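Local coordinates for fucolectin-related protein (Streptococcus pneumoniae, PDB 2J22) that binds fucose, and so probably recognises blood group antigens, as a carbohydrate-binding module of a pneumococcal virulence factor, at residues Thr21-Thr26 / Thr50-Asp55; Gly42-His47 / Tyr76-Ala81; Glu54-Trp59 / Arg131-Pro136; Ile92-Asn97 / Lys125-Leu130. One frame throughout, in Å; residues are numbered along the deposited sequence.

Interaction 1 (Thr21-Thr26 / Thr50-Asp55); sequences TRQSST and THTKED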
loop_
_atom_site.group_PDB
_atom_site.type_symbol
_atom_site.label_atom_id
_atom_site.label_comp_id
_atom_site.label_asym_id
_atom_site.label_seq_id
_atom_site.Cartn_x
_atom_site.Cartn_y
_atom_site.Cartn_z
ATOM N N THR A 21 4.941 5.130 7.963
ATOM C CA THR A 21 3.661 5.079 7.258
ATOM C C THR A 21 2.597 6.001 7.852
ATOM O O THR A 21 2.670 6.439 9.064
ATOM C CB THR A 21 3.149 3.623 7.139
ATOM O OG1 THR A 21 2.971 3.075 8.450
ATOM C CG2 THR A 21 4.196 2.739 6.493
ATOM N N ARG A 22 1.595 6.318 7.037
ATOM C CA ARG A 22 0.424 6.967 7.586
ATOM C C ARG A 22 -0.818 6.667 6.716
ATOM O O ARG A 22 -0.691 6.157 5.602
ATOM C CB ARG A 22 0.665 8.489 7.743
ATOM C CG ARG A 22 0.679 9.215 6.449
ATOM C CD ARG A 22 1.244 10.619 6.521
ATOM N NE ARG A 22 1.219 11.197 5.173
ATOM C CZ ARG A 22 0.462 12.233 4.863
ATOM N NH1 ARG A 22 -0.296 12.788 5.806
ATOM N NH2 ARG A 22 0.457 12.720 3.640
ATOM N N GLN A 23 -2.001 7.017 7.202
ATOM C CA GLN A 23 -3.199 6.734 6.409
ATOM C C GLN A 23 -4.297 7.708 6.789
ATOM O O GLN A 23 -4.165 8.448 7.761
ATOM C CB GLN A 23 -3.625 5.235 6.557
ATOM C CG GLN A 23 -3.976 4.735 7.990
ATOM C CD GLN A 23 -4.121 3.190 8.127
ATOM O OE1 GLN A 23 -3.871 2.409 7.161
ATOM N NE2 GLN A 23 -4.581 2.760 9.257
ATOM N N SER A 24 -5.359 7.718 6.012
ATOM C CA SER A 24 -6.445 8.667 6.119
ATOM C C SER A 24 -7.095 8.590 7.503
ATOM O O SER A 24 -7.434 9.633 8.069
ATOM C CB SER A 24 -7.450 8.409 5.009
ATOM O OG SER A 24 -7.926 7.067 5.124
ATOM N N SER A 25 -7.262 7.379 8.056
ATOM C CA SER A 25 -7.762 7.263 9.428
ATOM C C SER A 25 -7.511 5.823 9.890
ATOM O O SER A 25 -7.071 4.997 9.130
ATOM C CB SER A 25 -9.268 7.594 9.529
ATOM O OG SER A 25 -10.020 6.674 8.736
ATOM N N THR A 26 -7.841 5.488 11.118
ATOM C CA THR A 26 -7.577 4.109 11.549
ATOM C C THR A 26 -8.797 3.552 12.256
ATOM O O THR A 26 -9.430 4.258 13.093
ATOM C CB THR A 26 -6.386 4.133 12.504
ATOM O OG1 THR A 26 -5.192 4.553 11.809
ATOM C CG2 THR A 26 -6.084 2.745 13.074
ATOM N N THR A 50 -3.890 -3.497 7.911
ATOM C CA THR A 50 -4.305 -2.113 8.165
ATOM C C THR A 50 -5.861 -2.027 7.985
ATOM O O THR A 50 -6.508 -2.926 7.400
ATOM C CB THR A 50 -3.605 -1.101 7.173
ATOM O OG1 THR A 50 -4.195 -1.240 5.882
ATOM C CG2 THR A 50 -2.029 -1.366 6.959
ATOM N N HIS A 51 -6.444 -0.935 8.442
ATOM C CA HIS A 51 -7.888 -0.670 8.371
ATOM C C HIS A 51 -8.156 0.804 8.566
ATOM O O HIS A 51 -7.782 1.366 9.625
ATOM C CB HIS A 51 -8.665 -1.492 9.425
ATOM C CG HIS A 51 -10.075 -1.830 9.007
ATOM N ND1 HIS A 51 -10.949 -0.907 8.480
ATOM C CD2 HIS A 51 -10.745 -3.004 9.035
ATOM C CE1 HIS A 51 -12.112 -1.490 8.224
ATOM N NE2 HIS A 51 -12.009 -2.770 8.540
ATOM N N THR A 52 -8.678 1.469 7.545
ATOM C CA THR A 52 -9.167 2.837 7.727
ATOM C C THR A 52 -10.614 2.828 8.173
ATOM O O THR A 52 -11.313 1.798 8.096
ATOM C CB THR A 52 -8.963 3.715 6.436
ATOM O OG1 THR A 52 -9.848 3.235 5.416
ATOM C CG2 THR A 52 -7.516 3.491 5.783
ATOM N N LYS A 53 -11.090 3.984 8.638
ATOM C CA LYS A 53 -12.504 4.268 8.657
ATOM C C LYS A 53 -13.104 4.341 7.260
ATOM O O LYS A 53 -12.403 4.227 6.261
ATOM C CB LYS A 53 -12.773 5.552 9.398
ATOM C CG LYS A 53 -12.513 5.376 10.907
ATOM C CD LYS A 53 -12.432 6.728 11.589
ATOM C CE LYS A 53 -12.832 6.685 13.040
ATOM N NZ LYS A 53 -11.876 5.898 13.850
ATOM N N GLU A 54 -14.393 4.664 7.204
ATOM C CA GLU A 54 -15.079 4.679 5.918
ATOM C C GLU A 54 -14.881 6.045 5.228
ATOM O O GLU A 54 -15.785 6.891 5.176
ATOM C CB GLU A 54 -16.540 4.379 6.117
ATOM C CG GLU A 54 -16.838 2.966 6.626
ATOM C CD GLU A 54 -18.270 2.902 7.121
ATOM O OE1 GLU A 54 -18.579 3.434 8.215
ATOM O OE2 GLU A 54 -19.113 2.411 6.372
ATOM N N ASP A 55 -13.678 6.284 4.735
ATOM C CA ASP A 55 -13.280 7.665 4.392
ATOM C C ASP A 55 -13.621 8.030 2.948
ATOM O O ASP A 55 -13.999 7.149 2.140
ATOM C CB ASP A 55 -11.757 7.872 4.600
ATOM C CG ASP A 55 -11.360 7.891 6.033
ATOM O OD1 ASP A 55 -12.148 8.347 6.915
ATOM O OD2 ASP A 55 -10.271 7.461 6.394
HETATM O O HOH W 1 -4.963 1.205 5.214
#

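Interaction 2 (Gly42-His47 / Tyr76-Ala81); sequences GDYGHH and YNRTDA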
loop_
_atom_site.group_PDB
_atom_site.type_symbol
_atom_site.label_atom_id
_atom_site.label_comp_id
_atom_site.label_asym_id
_atom_site.label_seq_id
_atom_site.Cartn_x
_atom_site.Cartn_y
_atom_site.Cartn_z
ATOM N N GLY A 42 -2.995 -12.202 5.646
ATOM C CA GLY A 42 -4.131 -11.313 5.432
ATOM C C GLY A 42 -5.365 -11.604 6.279
ATOM O O GLY A 42 -6.405 -11.012 6.066
ATOM N N ASP A 43 -5.238 -12.519 7.256
ATOM C CA ASP A 43 -6.344 -12.830 8.141
ATOM C C ASP A 43 -6.419 -11.711 9.133
ATOM O O ASP A 43 -5.472 -11.562 9.891
ATOM C CB ASP A 43 -6.098 -14.129 8.900
ATOM C CG ASP A 43 -7.158 -14.365 9.935
ATOM O OD1 ASP A 43 -8.304 -14.465 9.528
ATOM O OD2 ASP A 43 -6.961 -14.354 11.180
ATOM N N TYR A 44 -7.503 -10.925 9.168
ATOM C CA TYR A 44 -7.496 -9.718 10.054
ATOM C C TYR A 44 -7.063 -9.999 11.528
ATOM O O TYR A 44 -6.385 -9.165 12.168
ATOM C CB TYR A 44 -8.852 -8.909 10.013
ATOM C CG TYR A 44 -8.629 -7.501 10.456
ATOM C CD1 TYR A 44 -8.137 -6.540 9.587
ATOM C CD2 TYR A 44 -8.760 -7.165 11.792
ATOM C CE1 TYR A 44 -7.845 -5.224 10.060
ATOM C CE2 TYR A 44 -8.507 -5.862 12.238
ATOM C CZ TYR A 44 -8.037 -4.910 11.352
ATOM O OH TYR A 44 -7.702 -3.635 11.860
ATOM N N GLY A 45 -7.446 -11.156 12.098
ATOM C CA GLY A 45 -7.241 -11.371 13.527
ATOM C C GLY A 45 -5.857 -11.855 13.851
ATOM O O GLY A 45 -5.518 -12.101 15.008
ATOM N N HIS A 46 -5.053 -12.030 12.811
ATOM C CA HIS A 46 -3.625 -12.216 12.989
ATOM C C HIS A 46 -2.877 -10.887 13.159
ATOM O O HIS A 46 -1.654 -10.868 13.285
ATOM C CB HIS A 46 -3.025 -13.131 11.926
ATOM C CG HIS A 46 -3.216 -14.590 12.249
ATOM N ND1 HIS A 46 -4.412 -15.251 12.060
ATOM C CD2 HIS A 46 -2.377 -15.490 12.812
ATOM C CE1 HIS A 46 -4.293 -16.504 12.454
ATOM N NE2 HIS A 46 -3.067 -16.671 12.930
ATOM N N HIS A 47 -3.643 -9.795 13.129
ATOM C CA HIS A 47 -3.173 -8.478 13.536
ATOM C C HIS A 47 -2.074 -7.928 12.634
ATOM O O HIS A 47 -1.242 -7.128 13.056
ATOM C CB HIS A 47 -2.832 -8.468 15.054
ATOM C CG HIS A 47 -4.024 -8.688 15.953
ATOM N ND1 HIS A 47 -3.922 -9.252 17.204
ATOM C CD2 HIS A 47 -5.348 -8.437 15.765
ATOM C CE1 HIS A 47 -5.127 -9.351 17.745
ATOM N NE2 HIS A 47 -6.009 -8.856 16.895
ATOM N N TYR A 76 -0.307 -6.953 -0.876
ATOM C CA TYR A 76 -0.978 -8.154 -0.347
ATOM C C TYR A 76 -2.301 -7.705 0.251
ATOM O O TYR A 76 -2.340 -6.756 1.021
ATOM C CB TYR A 76 -0.111 -8.832 0.708
ATOM C CG TYR A 76 1.025 -9.604 0.081
ATOM C CD1 TYR A 76 0.792 -10.855 -0.468
ATOM C CD2 TYR A 76 2.312 -9.053 -0.054
ATOM C CE1 TYR A 76 1.779 -11.570 -1.103
ATOM C CE2 TYR A 76 3.334 -9.778 -0.718
ATOM C CZ TYR A 76 3.035 -11.033 -1.225
ATOM O OH TYR A 76 3.989 -11.805 -1.821
ATOM N N ASN A 77 -3.400 -8.275 -0.232
ATOM C CA ASN A 77 -4.724 -7.879 0.246
ATOM C C ASN A 77 -5.112 -8.560 1.567
ATOM O O ASN A 77 -4.536 -9.583 1.917
ATOM C CB ASN A 77 -5.722 -8.313 -0.834
ATOM C CG ASN A 77 -7.078 -7.613 -0.728
ATOM O OD1 ASN A 77 -7.288 -6.749 0.103
ATOM N ND2 ASN A 77 -8.018 -8.000 -1.616
ATOM N N ARG A 78 -6.081 -8.011 2.291
ATOM C CA ARG A 78 -6.817 -8.755 3.297
ATOM C C ARG A 78 -7.387 -10.037 2.641
ATOM O O ARG A 78 -7.643 -10.048 1.430
ATOM C CB ARG A 78 -8.006 -7.903 3.783
ATOM C CG ARG A 78 -8.762 -8.493 5.025
ATOM C CD ARG A 78 -9.880 -7.581 5.571
ATOM N NE ARG A 78 -10.625 -8.294 6.629
ATOM C CZ ARG A 78 -11.681 -7.771 7.234
ATOM N NH1 ARG A 78 -12.119 -6.566 6.862
ATOM N NH2 ARG A 78 -12.333 -8.459 8.162
ATOM N N THR A 79 -7.525 -11.102 3.423
ATOM C CA THR A 79 -8.001 -12.400 2.905
ATOM C C THR A 79 -9.189 -13.024 3.686
ATOM O O THR A 79 -9.886 -13.863 3.152
ATOM C CB THR A 79 -6.822 -13.451 2.820
ATOM O OG1 THR A 79 -6.313 -13.717 4.124
ATOM C CG2 THR A 79 -5.611 -12.934 2.033
ATOM N N ASP A 80 -9.449 -12.645 4.928
ATOM C CA ASP A 80 -10.494 -13.357 5.689
ATOM C C ASP A 80 -11.934 -12.973 5.299
ATOM O O ASP A 80 -12.810 -13.819 5.310
ATOM C CB ASP A 80 -10.297 -13.157 7.183
ATOM C CG ASP A 80 -10.480 -11.695 7.593
ATOM O OD1 ASP A 80 -9.590 -10.872 7.283
ATOM O OD2 ASP A 80 -11.483 -11.265 8.170
ATOM N N ALA A 81 -12.157 -11.702 4.939
ATOM C CA ALA A 81 -13.474 -11.146 4.625
ATOM C C ALA A 81 -13.271 -9.813 3.862
ATOM O O ALA A 81 -12.159 -9.290 3.810
ATOM C CB ALA A 81 -14.274 -10.895 5.927
HETATM O O HOH W 2 -3.651 -14.801 4.394
#

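Interaction 3 (Glu54-Trp59 / Arg131-Pro136); sequences EDSPSW and RSAGIP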
loop_
_atom_site.group_PDB
_atom_site.type_symbol
_atom_site.label_atom_id
_atom_site.label_comp_id
_atom_site.label_asym_id
_atom_site.label_seq_id
_atom_site.Cartn_x
_atom_site.Cartn_y
_atom_site.Cartn_z
ATOM N N GLU A 54 -14.393 4.664 7.204
ATOM C CA GLU A 54 -15.079 4.679 5.918
ATOM C C GLU A 54 -14.881 6.045 5.228
ATOM O O GLU A 54 -15.785 6.891 5.176
ATOM C CB GLU A 54 -16.540 4.379 6.117
ATOM C CG GLU A 54 -16.838 2.966 6.626
ATOM C CD GLU A 54 -18.270 2.902 7.121
ATOM O OE1 GLU A 54 -18.579 3.434 8.215
ATOM O OE2 GLU A 54 -19.113 2.411 6.372
ATOM N N ASP A 55 -13.678 6.284 4.735
ATOM C CA ASP A 55 -13.280 7.665 4.392
ATOM C C ASP A 55 -13.621 8.030 2.948
ATOM O O ASP A 55 -13.999 7.149 2.140
ATOM C CB ASP A 55 -11.757 7.872 4.600
ATOM C CG ASP A 55 -11.360 7.891 6.033
ATOM O OD1 ASP A 55 -12.148 8.347 6.915
ATOM O OD2 ASP A 55 -10.271 7.461 6.394
ATOM N N SER A 56 -13.418 9.313 2.595
ATOM C CA SER A 56 -13.819 9.795 1.281
ATOM C C SER A 56 -12.735 10.627 0.514
ATOM O O SER A 56 -12.885 11.832 0.378
ATOM C CB SER A 56 -15.142 10.622 1.433
ATOM O OG SER A 56 -16.081 9.915 2.201
ATOM N N PRO A 57 -11.668 10.014 -0.024
ATOM C CA PRO A 57 -11.409 8.571 0.005
ATOM C C PRO A 57 -10.598 8.065 1.190
ATOM O O PRO A 57 -9.889 8.818 1.865
ATOM C CB PRO A 57 -10.527 8.387 -1.257
ATOM C CG PRO A 57 -9.748 9.679 -1.338
ATOM C CD PRO A 57 -10.648 10.753 -0.819
ATOM N N SER A 58 -10.620 6.746 1.377
ATOM C CA SER A 58 -9.584 6.057 2.133
ATOM C C SER A 58 -8.267 5.933 1.365
ATOM O O SER A 58 -8.254 5.602 0.178
ATOM C CB SER A 58 -10.049 4.652 2.573
ATOM O OG SER A 58 -11.331 4.711 3.195
ATOM N N TRP A 59 -7.143 6.164 2.061
ATOM C CA TRP A 59 -5.853 6.020 1.432
ATOM C C TRP A 59 -4.813 5.619 2.503
ATOM O O TRP A 59 -5.052 5.724 3.687
ATOM C CB TRP A 59 -5.453 7.324 0.671
ATOM C CG TRP A 59 -5.469 8.569 1.582
ATOM C CD1 TRP A 59 -6.449 9.499 1.665
ATOM C CD2 TRP A 59 -4.448 8.983 2.495
ATOM N NE1 TRP A 59 -6.124 10.462 2.597
ATOM C CE2 TRP A 59 -4.897 10.164 3.125
ATOM C CE3 TRP A 59 -3.185 8.465 2.860
ATOM C CZ2 TRP A 59 -4.152 10.824 4.121
ATOM C CZ3 TRP A 59 -2.434 9.109 3.840
ATOM C CH2 TRP A 59 -2.920 10.304 4.455
ATOM N N ARG A 131 -10.784 4.729 -5.210
ATOM C CA ARG A 131 -11.574 5.696 -5.977
ATOM C C ARG A 131 -13.092 5.694 -5.661
ATOM O O ARG A 131 -13.793 6.644 -5.989
ATOM C CB ARG A 131 -11.333 5.558 -7.492
ATOM C CG ARG A 131 -10.002 6.122 -7.945
ATOM C CD ARG A 131 -9.775 7.643 -7.663
ATOM N NE ARG A 131 -10.304 8.547 -8.707
ATOM C CZ ARG A 131 -9.839 8.602 -9.966
ATOM N NH1 ARG A 131 -8.827 7.813 -10.346
ATOM N NH2 ARG A 131 -10.383 9.446 -10.851
ATOM N N SER A 132 -13.577 4.639 -4.995
ATOM C CA SER A 132 -14.914 4.630 -4.381
ATOM C C SER A 132 -14.904 5.140 -2.969
ATOM O O SER A 132 -14.307 4.499 -2.063
ATOM C CB SER A 132 -15.551 3.219 -4.423
ATOM O OG SER A 132 -15.346 2.624 -5.708
ATOM N N ALA A 133 -15.516 6.325 -2.783
ATOM C CA ALA A 133 -15.679 6.911 -1.458
ATOM C C ALA A 133 -16.536 5.986 -0.556
ATOM O O ALA A 133 -17.481 5.316 -1.026
ATOM C CB ALA A 133 -16.376 8.289 -1.564
ATOM N N GLY A 134 -16.195 5.980 0.720
ATOM C CA GLY A 134 -17.004 5.309 1.741
ATOM C C GLY A 134 -16.470 3.940 2.063
ATOM O O GLY A 134 -17.038 3.255 2.920
ATOM N N ILE A 135 -15.418 3.520 1.363
ATOM C CA ILE A 135 -14.920 2.155 1.494
ATOM C C ILE A 135 -13.646 2.230 2.319
ATOM O O ILE A 135 -12.810 3.092 2.083
ATOM C CB ILE A 135 -14.655 1.473 0.114
ATOM C CG1 ILE A 135 -15.836 1.656 -0.891
ATOM C CG2 ILE A 135 -14.197 0.015 0.312
ATOM C CD1 ILE A 135 -17.128 0.870 -0.562
ATOM N N PRO A 136 -13.530 1.342 3.310
ATOM C CA PRO A 136 -12.327 1.268 4.118
ATOM C C PRO A 136 -11.202 0.639 3.309
ATOM O O PRO A 136 -11.422 -0.278 2.469
ATOM C CB PRO A 136 -12.721 0.350 5.303
ATOM C CG PRO A 136 -14.217 0.248 5.256
ATOM C CD PRO A 136 -14.525 0.364 3.733
HETATM O O HOH W 3 -12.735 5.002 0.113
#

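Interaction 4 (Ile92-Asn97 / Lys125-Leu130); sequences IIYDSN and KVRISL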
loop_
_atom_site.group_PDB
_atom_site.type_symbol
_atom_site.label_atom_id
_atom_site.label_comp_id
_atom_site.label_asym_id
_atom_site.label_seq_id
_atom_site.Cartn_x
_atom_site.Cartn_y
_atom_site.Cartn_z
ATOM N N ILE A 92 -0.042 5.782 -6.551
ATOM C CA ILE A 92 0.561 7.033 -6.939
ATOM C C ILE A 92 1.940 7.120 -6.321
ATOM O O ILE A 92 2.073 6.978 -5.107
ATOM C CB ILE A 92 -0.268 8.272 -6.436
ATOM C CG1 ILE A 92 -1.789 8.057 -6.576
ATOM C CG2 ILE A 92 0.127 9.478 -7.266
ATOM C CD1 ILE A 92 -2.665 8.942 -5.691
ATOM N N ILE A 93 2.949 7.389 -7.132
ATOM C CA ILE A 93 4.349 7.539 -6.630
ATOM C C ILE A 93 4.780 8.970 -6.797
ATOM O O ILE A 93 4.541 9.576 -7.829
ATOM C CB ILE A 93 5.301 6.516 -7.345
ATOM C CG1 ILE A 93 4.652 5.095 -7.301
ATOM C CG2 ILE A 93 6.769 6.591 -6.769
ATOM C CD1 ILE A 93 5.594 3.901 -7.411
ATOM N N TYR A 94 5.407 9.540 -5.756
ATOM C CA TYR A 94 5.806 10.941 -5.789
ATOM C C TYR A 94 7.319 11.085 -5.642
ATOM O O TYR A 94 7.955 10.204 -5.044
ATOM C CB TYR A 94 5.148 11.716 -4.646
ATOM C CG TYR A 94 3.665 11.524 -4.470
ATOM C CD1 TYR A 94 2.734 12.454 -5.018
ATOM C CD2 TYR A 94 3.155 10.434 -3.714
ATOM C CE1 TYR A 94 1.336 12.269 -4.859
ATOM C CE2 TYR A 94 1.770 10.271 -3.528
ATOM C CZ TYR A 94 0.875 11.178 -4.122
ATOM O OH TYR A 94 -0.475 11.008 -3.894
ATOM N N ASP A 95 7.891 12.196 -6.138
ATOM C CA ASP A 95 9.322 12.428 -5.942
ATOM C C ASP A 95 9.542 13.032 -4.574
ATOM O O ASP A 95 8.552 13.179 -3.835
ATOM C CB ASP A 95 9.939 13.326 -7.014
ATOM C CG ASP A 95 9.271 14.667 -7.135
ATOM O OD1 ASP A 95 8.782 15.230 -6.128
ATOM O OD2 ASP A 95 9.182 15.243 -8.236
ATOM N N SER A 96 10.799 13.374 -4.228
ATOM C CA SER A 96 11.155 13.929 -2.887
ATOM C C SER A 96 10.536 15.283 -2.629
ATOM O O SER A 96 10.600 15.777 -1.483
ATOM C CB SER A 96 12.675 14.067 -2.706
ATOM O OG SER A 96 13.209 14.911 -3.713
ATOM N N ASN A 97 9.977 15.897 -3.682
ATOM C CA ASN A 97 9.265 17.189 -3.547
ATOM C C ASN A 97 7.736 17.084 -3.541
ATOM O O ASN A 97 7.016 18.081 -3.683
ATOM C CB ASN A 97 9.750 18.144 -4.634
ATOM C CG ASN A 97 11.241 18.327 -4.575
ATOM O OD1 ASN A 97 11.991 17.919 -5.487
ATOM N ND2 ASN A 97 11.697 18.888 -3.452
ATOM N N LYS A 125 7.927 8.376 -2.125
ATOM C CA LYS A 125 6.656 8.116 -1.432
ATOM C C LYS A 125 5.686 7.360 -2.322
ATOM O O LYS A 125 5.624 7.610 -3.549
ATOM C CB LYS A 125 5.944 9.427 -1.015
ATOM C CG LYS A 125 6.530 10.101 0.177
ATOM C CD LYS A 125 5.626 11.274 0.605
ATOM C CE LYS A 125 6.342 12.103 1.692
ATOM N NZ LYS A 125 5.574 13.353 1.932
ATOM N N VAL A 126 4.879 6.501 -1.681
ATOM C CA VAL A 126 3.907 5.694 -2.417
ATOM C C VAL A 126 2.585 5.783 -1.635
ATOM O O VAL A 126 2.573 5.604 -0.385
ATOM C CB VAL A 126 4.328 4.207 -2.589
ATOM C CG1 VAL A 126 3.265 3.459 -3.490
ATOM C CG2 VAL A 126 5.720 3.995 -3.239
ATOM N N ARG A 127 1.511 6.115 -2.362
ATOM C CA ARG A 127 0.160 6.272 -1.842
ATOM C C ARG A 127 -0.731 5.262 -2.534
ATOM O O ARG A 127 -0.640 5.065 -3.777
ATOM C CB ARG A 127 -0.349 7.616 -2.217
ATOM C CG ARG A 127 -1.650 8.043 -1.530
ATOM C CD ARG A 127 -1.361 9.380 -0.845
ATOM N NE ARG A 127 -2.546 10.073 -0.741
ATOM C CZ ARG A 127 -2.838 10.972 0.178
ATOM N NH1 ARG A 127 -1.984 11.360 1.123
ATOM N NH2 ARG A 127 -4.021 11.489 0.105
ATOM N N ILE A 128 -1.568 4.582 -1.765
ATOM C CA ILE A 128 -2.577 3.731 -2.397
ATOM C C ILE A 128 -3.900 4.418 -1.984
ATOM O O ILE A 128 -4.099 4.650 -0.793
ATOM C CB ILE A 128 -2.477 2.300 -1.817
ATOM C CG1 ILE A 128 -1.172 1.598 -2.253
ATOM C CG2 ILE A 128 -3.736 1.498 -2.267
ATOM C CD1 ILE A 128 -0.926 0.257 -1.585
ATOM N N SER A 129 -4.791 4.753 -2.925
ATOM C CA SER A 129 -5.995 5.542 -2.624
ATOM C C SER A 129 -7.165 4.952 -3.374
ATOM O O SER A 129 -7.120 4.867 -4.644
ATOM C CB SER A 129 -5.802 7.032 -3.055
ATOM O OG SER A 129 -6.840 7.913 -2.573
ATOM N N LEU A 130 -8.242 4.625 -2.636
ATOM C CA LEU A 130 -9.433 4.001 -3.250
ATOM C C LEU A 130 -10.224 5.078 -4.044
ATOM O O LEU A 130 -10.255 6.234 -3.616
ATOM C CB LEU A 130 -10.305 3.414 -2.130
ATOM C CG LEU A 130 -9.678 2.292 -1.272
ATOM C CD1 LEU A 130 -10.696 1.723 -0.226
ATOM C CD2 LEU A 130 -9.155 1.130 -2.092
#

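Interaction 1 (Thr21-Thr26 / Thr50-Asp55)
The carboxylate of Asp-55 takes its two hydroxyl donors, Ser-24 and Ser-25, on the same oxygen. Ser-24 OG meets Asp-55 OD2 at 2.7 Å, on the anti side and only 15° out of the carboxylate plane. Ser-25 OG also donates to Asp-55 OD2, at a modelled 2.5 Å, so short that the exact length is doubtful. The other flat group facing the loop is the amide of Gln-23. Gln-23 NE2 points in plane at Thr-26 OG1, 3.2 Å away along an almost straight N-H (172°), and also serves Gly-30 O. At the amide's other corner a water joins Gln-23 OE1 to Thr-50 OG1, a hydroxyl that accepts in turn from Leu-139 N. The ring of His-51 leads away to an edge-to-face contact with Tyr-28, while its ND1 reaches Thr-52 O within the ring plane.

Ser-25 OG stands between its own N and carbonyl carbon (chi1 61°), a position from which it also accepts from Lys-53 N at 2.9 Å. The long lysine chain runs past this serine and bends at its last torsion, bringing Lys-53 NZ to 3.0 Å from Thr-26 O. Between the backbones, Thr-52 CA approaches Ser-25 O at 3.3 Å and Thr-26 CA approaches His-51 O at 3.4 Å, two CA-H...O contacts.

Serine suits both places because its hydroxyl can donate and accept at once: Ser-24 OG accepts from Trp-59 N, Ser-25 OG from Lys-53 N. The end of strand 20-23 is thus tied to the loop beside the calcium site, and two hydroxyls directed at one oxygen would probably stabilise Asp-55 as a carboxylate.

Interaction 2 (Gly42-His47 / Tyr76-Ala81)
Asp-80 OD1 receives the backbone N of Tyr-44 at 2.8 Å, and Thr-79 N donates to Gly-42 O at 2.9 Å; these two bonds pin a loop next to the calcium site to the loop that follows strand 67-77 of the galactose-binding-type beta-sandwich. Glycine suits position 42, because Thr-79 CG2 and Asn-77 O already occupy the side where a side chain would stand. A water extends this seam between Gly-42 N and Thr-79 OG1.

What positions the aspartate is Arg-78. Its fully extended chain presents the guanidinium side-on, and Arg-78 NE meets Asp-80 OD1 at 2.9 Å. With Arg-78 NH2 on Asp-80 OD2 this makes a two-nitrogen salt bridge, which restricts the rotation of both groups. Tyr-44 N and Arg-78 NE reach OD1 from opposite faces of the carboxylate. Tyr-44 CD1 flanks one face of the guanidinium and Ala-81 C the other, while Tyr-44 OH bonds to Tyr-28 O.

Asp-43 brings a second carboxylate close, Asp-43 OD1 lying 4.4 Å from Asp-80 OD1 with the two planes 79° apart; the arginine would offset part of that repulsion. Swung away from its own N (chi1 173°), Asp-43 places OD2 2.8 Å from His-46 ND1, in the plane of the imidazole.

Interaction 3 (Glu54-Trp59 / Arg131-Pro136)
Gly-134 N and Asp-55 O form the direct backbone hydrogen bond of this contact, 2.9 Å long with an N-H...O angle of 159°. Gly-134 holds the third position of a type II turn from Ser-132 to Ile-135, where the positive phi (98°) suits a residue without a side chain.

The side-chain bonding centres on Ser-58. With its hydroxyl beside its own backbone N (chi1 -50°), Ser-58 OG donates to Ile-135 O over a very short 2.5 Å. Ser-58 OG in turn accepts from Asp-55 N at 3.2 Å. Serine is small enough to sit buried here and still work in both directions, linking the two loops while closing its own.

A water bridges the two loops, accepting from Ser-58 N at 3.0 Å and lying 2.7 Å from both Ser-132 O and Ile-135 O.

The van der Waals contacts lie toward the outside. Glu-54 CG runs alongside Pro-136 CG, 4.0 Å apart, the two side chains pointing the same way, and Glu-54 CB rests against Gly-134 O. At the other end Ser-56 CB touches Ala-133 CB, just before the cis peptide that precedes Pro-57.

No helix takes part in this packing: the loop entering strand 59-64 meets the one joining strands 125-130 and 139-146, Ile-135 packs on Leu-130, Pro-136 on His-51, and the carboxylate of Asp-55 turns away to Ser-25.

Interaction 4 (Ile92-Asn97 / Lys125-Leu130)
Ile-93 and Val-126 face each other as an antiparallel non-hydrogen-bonded pair on the buried side of their sheet, Ile-93 CD1 lying 4.2 Å from Val-126 CG2 with the side chains abreast. Branched residues suit both the extended backbone and this core: Ile-93 also touches Leu-70 of the opposing sheet. The flanking pair exchanges two nearly straight backbone bonds, Ile-92 N to Arg-127 O and Arg-127 N to Ile-92 O, each 2.9 Å, and Tyr-94 N meets Lys-125 O at the same length. Pairing slackens at the end of strand 89-94, where the return bond from Lys-125 N to Tyr-94 O is weak at 3.4 Å.

The two strands, 157° apart in direction, are neighbours in the five-stranded antiparallel sheet that forms one wall of the sandwich, with 125-130 in its middle.

On the other, partly exposed face the side chains are long and touch by their flanks. Tyr-94 turns one ring edge to its neighbours: Tyr-94 CE2 comes within 3.6 Å of Arg-127 CB, while Tyr-94 OH lies 3.6 Å from Arg-127 CD. A bend in the arginine at chi2 (125°) carries its guanidinium past the hydroxyl, at 85° to the ring plane, toward a salt bridge with Glu-61 and a cation-pi contact with Trp-59. Of its side chain, Lys-125 brings only CB near the tyrosine; the extended remainder leads NZ away to Asp-98. Beyond the strand, Asp-95 OD1 accepts from Asn-97 N in an Asx turn that starts the way to strand 100-108.

From the N terminus, strand 20-23 runs into interaction 1, whose loop closes when residues 50-55 return to it. Interaction 2 opens inside that loop, at 42-47, and closes at 76-81, at the end of strand 67-77, so the two cross. Interaction 3 begins where interaction 1 ends, sharing Glu-54 and Asp-55, and also crosses interaction 2; its loop closes only at 131-136. Interaction 4 is nested within it, pairing 92-97 with 125-130. Interactions 1 and 3 gather the loops at one end of the sandwich, interaction 2 adds the calcium-side loop, touching interaction 1 where Tyr-44 meets His-51, and Ser-58 meets Leu-130 where interactions 3 and 4 join.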